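PDB 5N3U: phycocyanobilin lyase subunit alpha from Nostoc sp. PCC 7120, which associates with CpcF to form a lyase and is probably required for attaching the chromophore to the phycocyanin alpha subunit CpcA. Local coordinates for residues A[71-82]-A[101-111]; A[160-171]-A[182-190]. All coordinates share one frame; numbering follows the deposited sequence.

Interaction 1. Residues A[71-82]-A[101-111]; sequences YPLRRNAARALG and DFYVREAAAQS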
loop_
_atom_site.group_PDB
_atom_site.type_symbol
_atom_site.label_atom_id
_atom_site.label_comp_id
_atom_site.label_asym_id
_atom_site.label_seq_id
_atom_site.Cartn_x
_atom_site.Cartn_y
_atom_site.Cartn_z
ATOM N N TYR A 71 12.598 25.869 -1.594
ATOM C CA TYR A 71 12.014 26.051 -0.311
ATOM C C TYR A 71 11.167 24.820 0.020
ATOM O O TYR A 71 9.955 24.832 -0.207
ATOM C CB TYR A 71 11.095 27.263 -0.364
ATOM C CG TYR A 71 11.758 28.624 -0.524
ATOM C CD1 TYR A 71 11.981 29.161 -1.772
ATOM C CD2 TYR A 71 12.025 29.435 0.609
ATOM C CE1 TYR A 71 12.512 30.431 -1.915
ATOM C CE2 TYR A 71 12.588 30.674 0.496
ATOM C CZ TYR A 71 12.825 31.164 -0.755
ATOM O OH TYR A 71 13.401 32.368 -0.908
ATOM N N PRO A 72 11.776 23.741 0.563
ATOM C CA PRO A 72 11.008 22.499 0.820
ATOM C C PRO A 72 9.740 22.649 1.658
ATOM O O PRO A 72 8.742 22.046 1.377
ATOM C CB PRO A 72 12.010 21.605 1.560
ATOM C CG PRO A 72 13.333 22.060 1.051
ATOM C CD PRO A 72 13.215 23.560 0.840
ATOM N N LEU A 73 9.775 23.388 2.723
ATOM C CA LEU A 73 8.576 23.466 3.526
ATOM C C LEU A 73 7.509 24.286 2.785
ATOM O O LEU A 73 6.332 24.009 2.953
ATOM C CB LEU A 73 8.858 24.076 4.955
ATOM C CG LEU A 73 7.647 24.194 5.857
ATOM C CD1 LEU A 73 7.122 22.803 6.150
ATOM C CD2 LEU A 73 7.944 24.916 7.241
ATOM N N ARG A 74 7.897 25.289 2.020
ATOM C CA ARG A 74 6.880 26.048 1.291
ATOM C C ARG A 74 6.176 25.121 0.275
ATOM O O ARG A 74 4.984 25.168 0.129
ATOM C CB ARG A 74 7.463 27.201 0.541
ATOM C CG ARG A 74 7.911 28.325 1.439
ATOM C CD ARG A 74 8.290 29.521 0.597
ATOM N NE ARG A 74 9.032 30.472 1.412
ATOM C CZ ARG A 74 9.294 31.715 1.069
ATOM N NH1 ARG A 74 8.839 32.208 -0.080
ATOM N NH2 ARG A 74 10.019 32.470 1.895
ATOM N N ARG A 75 6.939 24.261 -0.367
ATOM C CA ARG A 75 6.341 23.315 -1.291
ATOM C C ARG A 75 5.317 22.413 -0.637
ATOM O O ARG A 75 4.223 22.263 -1.092
ATOM C CB ARG A 75 7.455 22.449 -1.927
ATOM C CG ARG A 75 8.486 23.202 -2.697
ATOM C CD ARG A 75 9.674 22.260 -3.008
ATOM N NE ARG A 75 10.729 22.977 -3.753
ATOM C CZ ARG A 75 11.870 22.412 -4.143
ATOM N NH1 ARG A 75 12.087 21.148 -3.859
ATOM N NH2 ARG A 75 12.797 23.095 -4.828
ATOM N N ASN A 76 5.653 21.799 0.470
ATOM C CA ASN A 76 4.758 20.903 1.133
ATOM C C ASN A 76 3.549 21.587 1.764
ATOM O O ASN A 76 2.467 21.063 1.724
ATOM C CB ASN A 76 5.506 20.151 2.265
ATOM C CG ASN A 76 6.110 18.869 1.771
ATOM O OD1 ASN A 76 6.171 18.619 0.522
ATOM N ND2 ASN A 76 6.523 18.043 2.697
ATOM N N ALA A 77 3.762 22.786 2.234
ATOM C CA ALA A 77 2.639 23.617 2.767
ATOM C C ALA A 77 1.684 24.012 1.693
ATOM O O ALA A 77 0.454 23.927 1.874
ATOM C CB ALA A 77 3.172 24.848 3.503
ATOM N N ALA A 78 2.210 24.486 0.585
ATOM C CA ALA A 78 1.382 24.778 -0.552
ATOM C C ALA A 78 0.529 23.596 -1.025
ATOM O O ALA A 78 -0.642 23.744 -1.267
ATOM C CB ALA A 78 2.213 25.337 -1.682
ATOM N N ARG A 79 1.132 22.429 -1.116
ATOM C CA ARG A 79 0.448 21.198 -1.566
ATOM C C ARG A 79 -0.622 20.820 -0.558
ATOM O O ARG A 79 -1.761 20.552 -0.911
ATOM C CB ARG A 79 1.416 20.032 -1.644
ATOM C CG ARG A 79 2.496 20.079 -2.666
ATOM C CD ARG A 79 3.579 18.926 -2.609
ATOM N NE ARG A 79 4.649 19.212 -3.604
ATOM C CZ ARG A 79 5.965 19.198 -3.414
ATOM N NH1 ARG A 79 6.519 18.860 -2.242
ATOM N NH2 ARG A 79 6.769 19.464 -4.445
ATOM N N ALA A 80 -0.290 20.878 0.727
ATOM C CA ALA A 80 -1.254 20.576 1.773
ATOM C C ALA A 80 -2.497 21.475 1.726
ATOM O O ALA A 80 -3.656 20.952 1.824
ATOM C CB ALA A 80 -0.589 20.683 3.143
ATOM N N LEU A 81 -2.305 22.768 1.490
ATOM C CA LEU A 81 -3.418 23.741 1.524
ATOM C C LEU A 81 -4.444 23.476 0.483
ATOM O O LEU A 81 -5.658 23.695 0.694
ATOM C CB LEU A 81 -2.929 25.151 1.424
ATOM C CG LEU A 81 -2.224 25.589 2.672
ATOM C CD1 LEU A 81 -1.479 26.836 2.428
ATOM C CD2 LEU A 81 -3.293 25.839 3.713
ATOM N N GLY A 82 -4.013 22.920 -0.645
ATOM C CA GLY A 82 -4.990 22.635 -1.640
ATOM C C GLY A 82 -5.955 21.512 -1.241
ATOM O O GLY A 82 -6.996 21.452 -1.759
ATOM N N ASP A 101 11.226 29.621 -6.640
ATOM C CA ASP A 101 11.358 28.183 -6.719
ATOM C C ASP A 101 10.204 27.617 -7.597
ATOM O O ASP A 101 9.018 27.711 -7.239
ATOM C CB ASP A 101 11.231 27.643 -5.308
ATOM C CG ASP A 101 11.271 26.133 -5.225
ATOM O OD1 ASP A 101 11.368 25.421 -6.254
ATOM O OD2 ASP A 101 11.186 25.619 -4.064
ATOM N N PHE A 102 10.587 27.003 -8.709
ATOM C CA PHE A 102 9.632 26.407 -9.621
ATOM C C PHE A 102 8.612 25.513 -8.930
ATOM O O PHE A 102 7.394 25.560 -9.247
ATOM C CB PHE A 102 10.371 25.645 -10.773
ATOM C CG PHE A 102 9.454 24.815 -11.612
ATOM C CD1 PHE A 102 9.117 23.530 -11.224
ATOM C CD2 PHE A 102 8.896 25.317 -12.811
ATOM C CE1 PHE A 102 8.248 22.761 -11.941
ATOM C CE2 PHE A 102 8.059 24.494 -13.609
ATOM C CZ PHE A 102 7.638 23.263 -13.136
ATOM N N TYR A 103 9.101 24.704 -8.000
ATOM C CA TYR A 103 8.295 23.672 -7.378
ATOM C C TYR A 103 7.276 24.290 -6.380
ATOM O O TYR A 103 6.221 23.743 -6.191
ATOM C CB TYR A 103 9.147 22.599 -6.731
ATOM C CG TYR A 103 9.857 21.798 -7.760
ATOM C CD1 TYR A 103 9.136 20.869 -8.530
ATOM C CD2 TYR A 103 11.200 22.012 -8.043
ATOM C CE1 TYR A 103 9.766 20.167 -9.601
ATOM C CE2 TYR A 103 11.846 21.293 -9.050
ATOM C CZ TYR A 103 11.106 20.393 -9.821
ATOM O OH TYR A 103 11.697 19.707 -10.842
ATOM N N VAL A 104 7.562 25.450 -5.853
ATOM C CA VAL A 104 6.541 26.228 -5.096
ATOM C C VAL A 104 5.443 26.737 -6.038
ATOM O O VAL A 104 4.302 26.641 -5.718
ATOM C CB VAL A 104 7.170 27.380 -4.336
ATOM C CG1 VAL A 104 6.100 28.256 -3.750
ATOM C CG2 VAL A 104 8.022 26.843 -3.223
ATOM N N ARG A 105 5.837 27.329 -7.145
ATOM C CA ARG A 105 4.886 27.799 -8.164
ATOM C C ARG A 105 3.980 26.679 -8.606
ATOM O O ARG A 105 2.746 26.838 -8.702
ATOM C CB ARG A 105 5.584 28.478 -9.351
ATOM C CG ARG A 105 6.514 29.636 -8.966
ATOM C CD ARG A 105 6.801 30.630 -10.117
ATOM N NE ARG A 105 7.524 30.062 -11.244
ATOM C CZ ARG A 105 8.802 29.741 -11.238
ATOM N NH1 ARG A 105 9.531 29.923 -10.130
ATOM N NH2 ARG A 105 9.347 29.217 -12.316
ATOM N N GLU A 106 4.564 25.544 -8.813
ATOM C CA GLU A 106 3.811 24.346 -9.274
ATOM C C GLU A 106 2.814 23.890 -8.228
ATOM O O GLU A 106 1.660 23.623 -8.498
ATOM C CB GLU A 106 4.779 23.189 -9.594
ATOM C CG GLU A 106 4.065 22.058 -10.306
ATOM C CD GLU A 106 5.023 20.985 -10.796
ATOM O OE1 GLU A 106 5.829 20.474 -9.961
ATOM O OE2 GLU A 106 4.987 20.712 -12.030
ATOM N N ALA A 107 3.290 23.750 -7.000
ATOM C CA ALA A 107 2.443 23.340 -5.913
ATOM C C ALA A 107 1.302 24.300 -5.689
ATOM O O ALA A 107 0.184 23.872 -5.484
ATOM C CB ALA A 107 3.273 23.247 -4.628
ATOM N N ALA A 108 1.580 25.594 -5.818
ATOM C CA ALA A 108 0.548 26.625 -5.630
ATOM C C ALA A 108 -0.493 26.602 -6.705
ATOM O O ALA A 108 -1.692 26.659 -6.464
ATOM C CB ALA A 108 1.159 28.029 -5.568
ATOM N N ALA A 109 -0.054 26.481 -7.925
ATOM C CA ALA A 109 -0.989 26.361 -9.031
ATOM C C ALA A 109 -1.848 25.118 -8.916
ATOM O O ALA A 109 -3.041 25.205 -9.200
ATOM C CB ALA A 109 -0.239 26.366 -10.342
ATOM N N GLN A 110 -1.276 23.989 -8.497
ATOM C CA GLN A 110 -2.094 22.783 -8.313
ATOM C C GLN A 110 -3.136 22.997 -7.198
ATOM O O GLN A 110 -4.333 22.651 -7.354
ATOM C CB GLN A 110 -1.228 21.584 -7.941
ATOM C CG GLN A 110 -0.381 21.097 -9.079
ATOM C CD GLN A 110 0.773 20.151 -8.613
ATOM O OE1 GLN A 110 1.145 20.078 -7.421
ATOM N NE2 GLN A 110 1.388 19.484 -9.588
ATOM N N SER A 111 -2.711 23.633 -6.110
ATOM C CA SER A 111 -3.676 23.883 -5.033
ATOM C C SER A 111 -4.743 24.906 -5.413
ATOM O O SER A 111 -5.874 24.733 -5.078
ATOM C CB SER A 111 -2.880 24.319 -3.800
ATOM O OG SER A 111 -2.179 23.173 -3.361
HETATM O O HOH W 1 5.742 21.005 -6.676
HETATM O O HOH W 2 3.492 19.483 -6.216
#
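D101 OD2 accepts two hydrogen bonds across the contact: R75 NE comes in on its syn lone pair at 2.7 Å, nearly in the guanidinium plane, and the backbone N of Y71 meets it on the anti side at 2.9 Å, tilted out of the carboxylate plane. R75 NH2 adds weak bonds to both carboxylate oxygens, the two planes being turned 60° apart. Within its own segment D101 is an N-cap, OD1 accepting from Y103 N, so one buried carboxylate ties together two helix starts. CB of Y103 lies over a face of the R75 guanidinium, whose NH1 forms a salt bridge with D96 of the neighbouring beta subunit. Helices 72-82 and 102-111 run side by side, their axes 7° from parallel and 8.0 Å apart at closest, as helices stack in a HEAT-type solenoid. Between them A78 CB touches A107 CB at 3.8 Å. Farther along, S111 OG, standing beside its own backbone N (chi1 -70°), donates to A78 O at 2.7 Å. R79 spends NH1 on N76 OD1, and the rest of its guanidinium reaches the second helix through water: NH2 donates to one that binds Y103 O, NE to another held by Q110 OE1.

Interaction 2. Residues A[160-171]-A[182-190]; sequences ATDAIPLIQPFL and AARAMYQLT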
loop_
_atom_site.group_PDB
_atom_site.type_symbol
_atom_site.label_atom_id
_atom_site.label_comp_id
_atom_site.label_asym_id
_atom_site.label_seq_id
_atom_site.Cartn_x
_atom_site.Cartn_y
_atom_site.Cartn_z
ATOM N N ALA A 160 -11.794 30.983 -15.916
ATOM C CA ALA A 160 -11.232 32.202 -16.448
ATOM C C ALA A 160 -11.359 32.275 -17.955
ATOM O O ALA A 160 -10.355 32.050 -18.705
ATOM C CB ALA A 160 -9.763 32.278 -16.073
ATOM N N THR A 161 -12.553 32.601 -18.429
ATOM C CA THR A 161 -12.794 32.660 -19.864
ATOM C C THR A 161 -12.002 33.702 -20.650
ATOM O O THR A 161 -11.698 33.502 -21.825
ATOM C CB THR A 161 -14.296 32.855 -20.153
ATOM O OG1 THR A 161 -14.762 33.953 -19.362
ATOM C CG2 THR A 161 -15.019 31.576 -19.839
ATOM N N ASP A 162 -11.613 34.777 -20.002
ATOM C CA ASP A 162 -10.737 35.751 -20.649
ATOM C C ASP A 162 -9.418 35.175 -21.078
ATOM O O ASP A 162 -8.821 35.703 -21.942
ATOM C CB ASP A 162 -10.340 36.854 -19.711
ATOM C CG ASP A 162 -11.465 37.788 -19.399
ATOM O OD1 ASP A 162 -12.423 37.894 -20.199
ATOM O OD2 ASP A 162 -11.358 38.427 -18.324
ATOM N N ALA A 163 -9.004 34.054 -20.520
ATOM C CA ALA A 163 -7.714 33.484 -20.849
ATOM C C ALA A 163 -7.731 32.598 -22.045
ATOM O O ALA A 163 -6.669 32.111 -22.455
ATOM C CB ALA A 163 -7.166 32.709 -19.621
ATOM N N ILE A 164 -8.906 32.286 -22.582
ATOM C CA ILE A 164 -9.000 31.390 -23.738
ATOM C C ILE A 164 -7.986 31.630 -24.824
ATOM O O ILE A 164 -7.345 30.708 -25.233
ATOM C CB ILE A 164 -10.433 31.376 -24.340
ATOM C CG1 ILE A 164 -11.344 30.590 -23.399
ATOM C CG2 ILE A 164 -10.449 30.760 -25.752
ATOM C CD1 ILE A 164 -12.856 30.822 -23.607
ATOM N N PRO A 165 -7.830 32.864 -25.327
ATOM C CA PRO A 165 -6.894 33.079 -26.451
ATOM C C PRO A 165 -5.430 32.842 -26.034
ATOM O O PRO A 165 -4.600 32.550 -26.870
ATOM C CB PRO A 165 -7.029 34.556 -26.759
ATOM C CG PRO A 165 -8.160 35.070 -26.001
ATOM C CD PRO A 165 -8.543 34.085 -24.938
ATOM N N LEU A 166 -5.125 32.933 -24.715
ATOM C CA LEU A 166 -3.791 32.617 -24.225
ATOM C C LEU A 166 -3.586 31.119 -24.047
ATOM O O LEU A 166 -2.506 30.610 -24.240
ATOM C CB LEU A 166 -3.548 33.305 -22.921
ATOM C CG LEU A 166 -3.823 34.793 -22.840
ATOM C CD1 LEU A 166 -3.530 35.229 -21.400
ATOM C CD2 LEU A 166 -2.974 35.600 -23.799
ATOM N N ILE A 167 -4.669 30.415 -23.774
ATOM C CA ILE A 167 -4.663 29.020 -23.560
ATOM C C ILE A 167 -4.648 28.235 -24.849
ATOM O O ILE A 167 -3.875 27.269 -24.988
ATOM C CB ILE A 167 -5.878 28.597 -22.702
ATOM C CG1 ILE A 167 -5.740 29.157 -21.304
ATOM C CG2 ILE A 167 -5.997 27.081 -22.672
ATOM C CD1 ILE A 167 -6.992 29.020 -20.506
ATOM N N GLN A 168 -5.473 28.640 -25.812
ATOM C CA GLN A 168 -5.649 27.881 -27.049
ATOM C C GLN A 168 -4.379 27.494 -27.803
ATOM O O GLN A 168 -4.231 26.369 -28.152
ATOM C CB GLN A 168 -6.571 28.667 -27.980
ATOM C CG GLN A 168 -6.934 27.872 -29.216
ATOM C CD GLN A 168 -8.233 28.409 -29.906
ATOM O OE1 GLN A 168 -8.852 29.372 -29.442
ATOM N NE2 GLN A 168 -8.685 27.714 -30.930
ATOM N N PRO A 169 -3.363 28.401 -27.890
ATOM C CA PRO A 169 -2.097 28.052 -28.493
ATOM C C PRO A 169 -1.347 26.870 -27.859
ATOM O O PRO A 169 -0.605 26.098 -28.511
ATOM C CB PRO A 169 -1.327 29.352 -28.352
ATOM C CG PRO A 169 -2.344 30.373 -28.375
ATOM C CD PRO A 169 -3.420 29.793 -27.536
ATOM N N PHE A 170 -1.553 26.650 -26.552
ATOM C CA PHE A 170 -0.902 25.531 -25.882
ATOM C C PHE A 170 -1.396 24.205 -26.323
ATOM O O PHE A 170 -0.764 23.169 -26.042
ATOM C CB PHE A 170 -0.984 25.672 -24.334
ATOM C CG PHE A 170 -0.069 26.775 -23.795
ATOM C CD1 PHE A 170 -0.452 28.082 -23.860
ATOM C CD2 PHE A 170 1.205 26.472 -23.362
ATOM C CE1 PHE A 170 0.389 29.094 -23.408
ATOM C CE2 PHE A 170 2.073 27.476 -22.896
ATOM C CZ PHE A 170 1.653 28.765 -22.906
ATOM N N LEU A 171 -2.497 24.164 -27.091
ATOM C CA LEU A 171 -2.824 22.866 -27.650
ATOM C C LEU A 171 -1.742 22.328 -28.592
ATOM O O LEU A 171 -1.777 21.119 -28.888
ATOM C CB LEU A 171 -4.155 22.915 -28.422
ATOM C CG LEU A 171 -5.421 23.168 -27.624
ATOM C CD1 LEU A 171 -6.522 23.780 -28.508
ATOM C CD2 LEU A 171 -5.928 21.873 -26.941
ATOM N N ALA A 182 -4.179 21.868 -21.843
ATOM C CA ALA A 182 -4.795 22.889 -22.652
ATOM C C ALA A 182 -6.148 22.357 -23.200
ATOM O O ALA A 182 -7.130 23.083 -23.192
ATOM C CB ALA A 182 -3.888 23.287 -23.795
ATOM N N ALA A 183 -6.201 21.073 -23.546
ATOM C CA ALA A 183 -7.498 20.453 -23.980
ATOM C C ALA A 183 -8.520 20.458 -22.915
ATOM O O ALA A 183 -9.655 20.897 -23.078
ATOM C CB ALA A 183 -7.263 19.078 -24.472
ATOM N N ARG A 184 -8.085 20.107 -21.707
ATOM C CA ARG A 184 -8.980 20.245 -20.580
ATOM C C ARG A 184 -9.478 21.574 -20.277
ATOM O O ARG A 184 -10.693 21.796 -20.068
ATOM C CB ARG A 184 -8.303 19.643 -19.323
ATOM C CG ARG A 184 -9.109 19.773 -18.070
ATOM C CD ARG A 184 -8.077 19.604 -16.984
ATOM N NE ARG A 184 -8.465 19.275 -15.615
ATOM C CZ ARG A 184 -8.879 20.101 -14.691
ATOM N NH1 ARG A 184 -9.186 21.409 -14.936
ATOM N NH2 ARG A 184 -9.071 19.559 -13.487
ATOM N N ALA A 185 -8.582 22.529 -20.233
ATOM C CA ALA A 185 -8.997 23.879 -19.997
ATOM C C ALA A 185 -9.896 24.434 -21.116
ATOM O O ALA A 185 -10.916 25.082 -20.855
ATOM C CB ALA A 185 -7.826 24.771 -19.839
ATOM N N MET A 186 -9.541 24.108 -22.351
ATOM C CA MET A 186 -10.368 24.602 -23.437
ATOM C C MET A 186 -11.808 24.073 -23.357
ATOM O O MET A 186 -12.782 24.817 -23.595
ATOM C CB MET A 186 -9.692 24.264 -24.744
ATOM C CG MET A 186 -8.495 25.178 -25.124
ATOM S SD MET A 186 -8.851 26.908 -25.208
ATOM C CE MET A 186 -9.941 27.009 -26.708
ATOM N N TYR A 187 -11.940 22.801 -23.082
ATOM C CA TYR A 187 -13.270 22.249 -22.852
ATOM C C TYR A 187 -14.031 22.914 -21.709
ATOM O O TYR A 187 -15.207 23.323 -21.823
ATOM C CB TYR A 187 -13.210 20.776 -22.650
ATOM C CG TYR A 187 -14.640 20.214 -22.587
ATOM C CD1 TYR A 187 -15.345 20.161 -21.373
ATOM C CD2 TYR A 187 -15.278 19.793 -23.733
ATOM C CE1 TYR A 187 -16.653 19.665 -21.323
ATOM C CE2 TYR A 187 -16.582 19.298 -23.697
ATOM C CZ TYR A 187 -17.265 19.250 -22.501
ATOM O OH TYR A 187 -18.556 18.779 -22.429
ATOM N N GLN A 188 -13.371 23.103 -20.569
ATOM C CA GLN A 188 -14.044 23.730 -19.480
ATOM C C GLN A 188 -14.490 25.073 -19.766
ATOM O O GLN A 188 -15.556 25.460 -19.347
ATOM C CB GLN A 188 -13.183 23.755 -18.196
ATOM C CG GLN A 188 -12.980 22.426 -17.611
ATOM C CD GLN A 188 -12.055 22.496 -16.362
ATOM O OE1 GLN A 188 -10.873 22.833 -16.449
ATOM N NE2 GLN A 188 -12.569 22.148 -15.268
ATOM N N LEU A 189 -13.703 25.840 -20.495
ATOM C CA LEU A 189 -14.028 27.205 -20.741
ATOM C C LEU A 189 -14.926 27.457 -21.953
ATOM O O LEU A 189 -15.542 28.507 -21.996
ATOM C CB LEU A 189 -12.776 28.040 -20.935
ATOM C CG LEU A 189 -11.859 27.984 -19.674
ATOM C CD1 LEU A 189 -10.494 28.612 -19.926
ATOM C CD2 LEU A 189 -12.509 28.729 -18.524
ATOM N N THR A 190 -14.934 26.578 -22.919
ATOM C CA THR A 190 -15.824 26.718 -24.072
ATOM C C THR A 190 -16.961 25.670 -24.222
ATOM O O THR A 190 -17.865 25.849 -25.042
ATOM C CB THR A 190 -15.009 26.586 -25.399
ATOM O OG1 THR A 190 -14.629 25.241 -25.613
ATOM C CG2 THR A 190 -13.779 27.487 -25.462
#
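A160 begins the contact with its backbone, whose N lies 3.5 Å from CD2 of L189, the residue with the most surface buried across the interface. T161 follows at the margin, laying CG2 against L189 O and CD2. I164 then runs antiparallel alongside L189, CG1 3.8 Å from L189 CB, while its CG2 branch meets M186 CE and its CD1 touches CG2 of T190. The hydroxyl of T190 turns back to its own helix, OG1 donating to M186 O on the opposite face from T190 N. I167 is a knob in a hole formed by A182, A185, M186 and L189: CG2, anti to the backbone N with CG1 at chi1 -67°, enters between A185 CB and M186 SD, and CD1 ends 3.6 Å from L189 CD1. The M186 chain bends at chi2 and chi3, which brings its methyl round to Q168, where CE lies 3.8 Å from OE1. An alanine in place of M186 would probably leave I164, I167 and Q168 without the sulfur and methyl they pack on and open a gap between the two segments. F170 meets A182 with CB, 3.8 Å from A182 CB, and with its backbone carbonyl carbon, while its ring leads away; L171 closes the row, CD2 riding over the A183 backbone 3.5 Å from its N. No hydrogen bond crosses; the fit is apolar packing of a short, irregular helical segment on the regular helix 176-190 in a HEAT-repeat region. Helix 148-157 lies behind I167 and F170 through L152, Y195 of helix 193-203 meets Q168, L171, M186 and T190, and R184, on the far side, packs on helix 208-221 and pairs with D217 as well as with E113.

Interactions 1 and 2 lie in different HEAT-repeat regions, one following the other along the chain, with centres about 23 Å apart and nearest atoms about 8 Å apart; they share no helix. Each buries a similar area, yet the chemistry differs. The contact of 71-82 with 101-111 is nearer the chain centre and mostly buried, and polar bonds, among them a buried salt bridge, reinforce its alanine packing; it also lies beside the beta subunit. The contact of 160-171 with 182-190 is partly exposed, touches no other chain of the assembly, and relies on branched aliphatic side chains and a methionine. Two nearly parallel helices form the former, an irregular segment against one regular helix the latter.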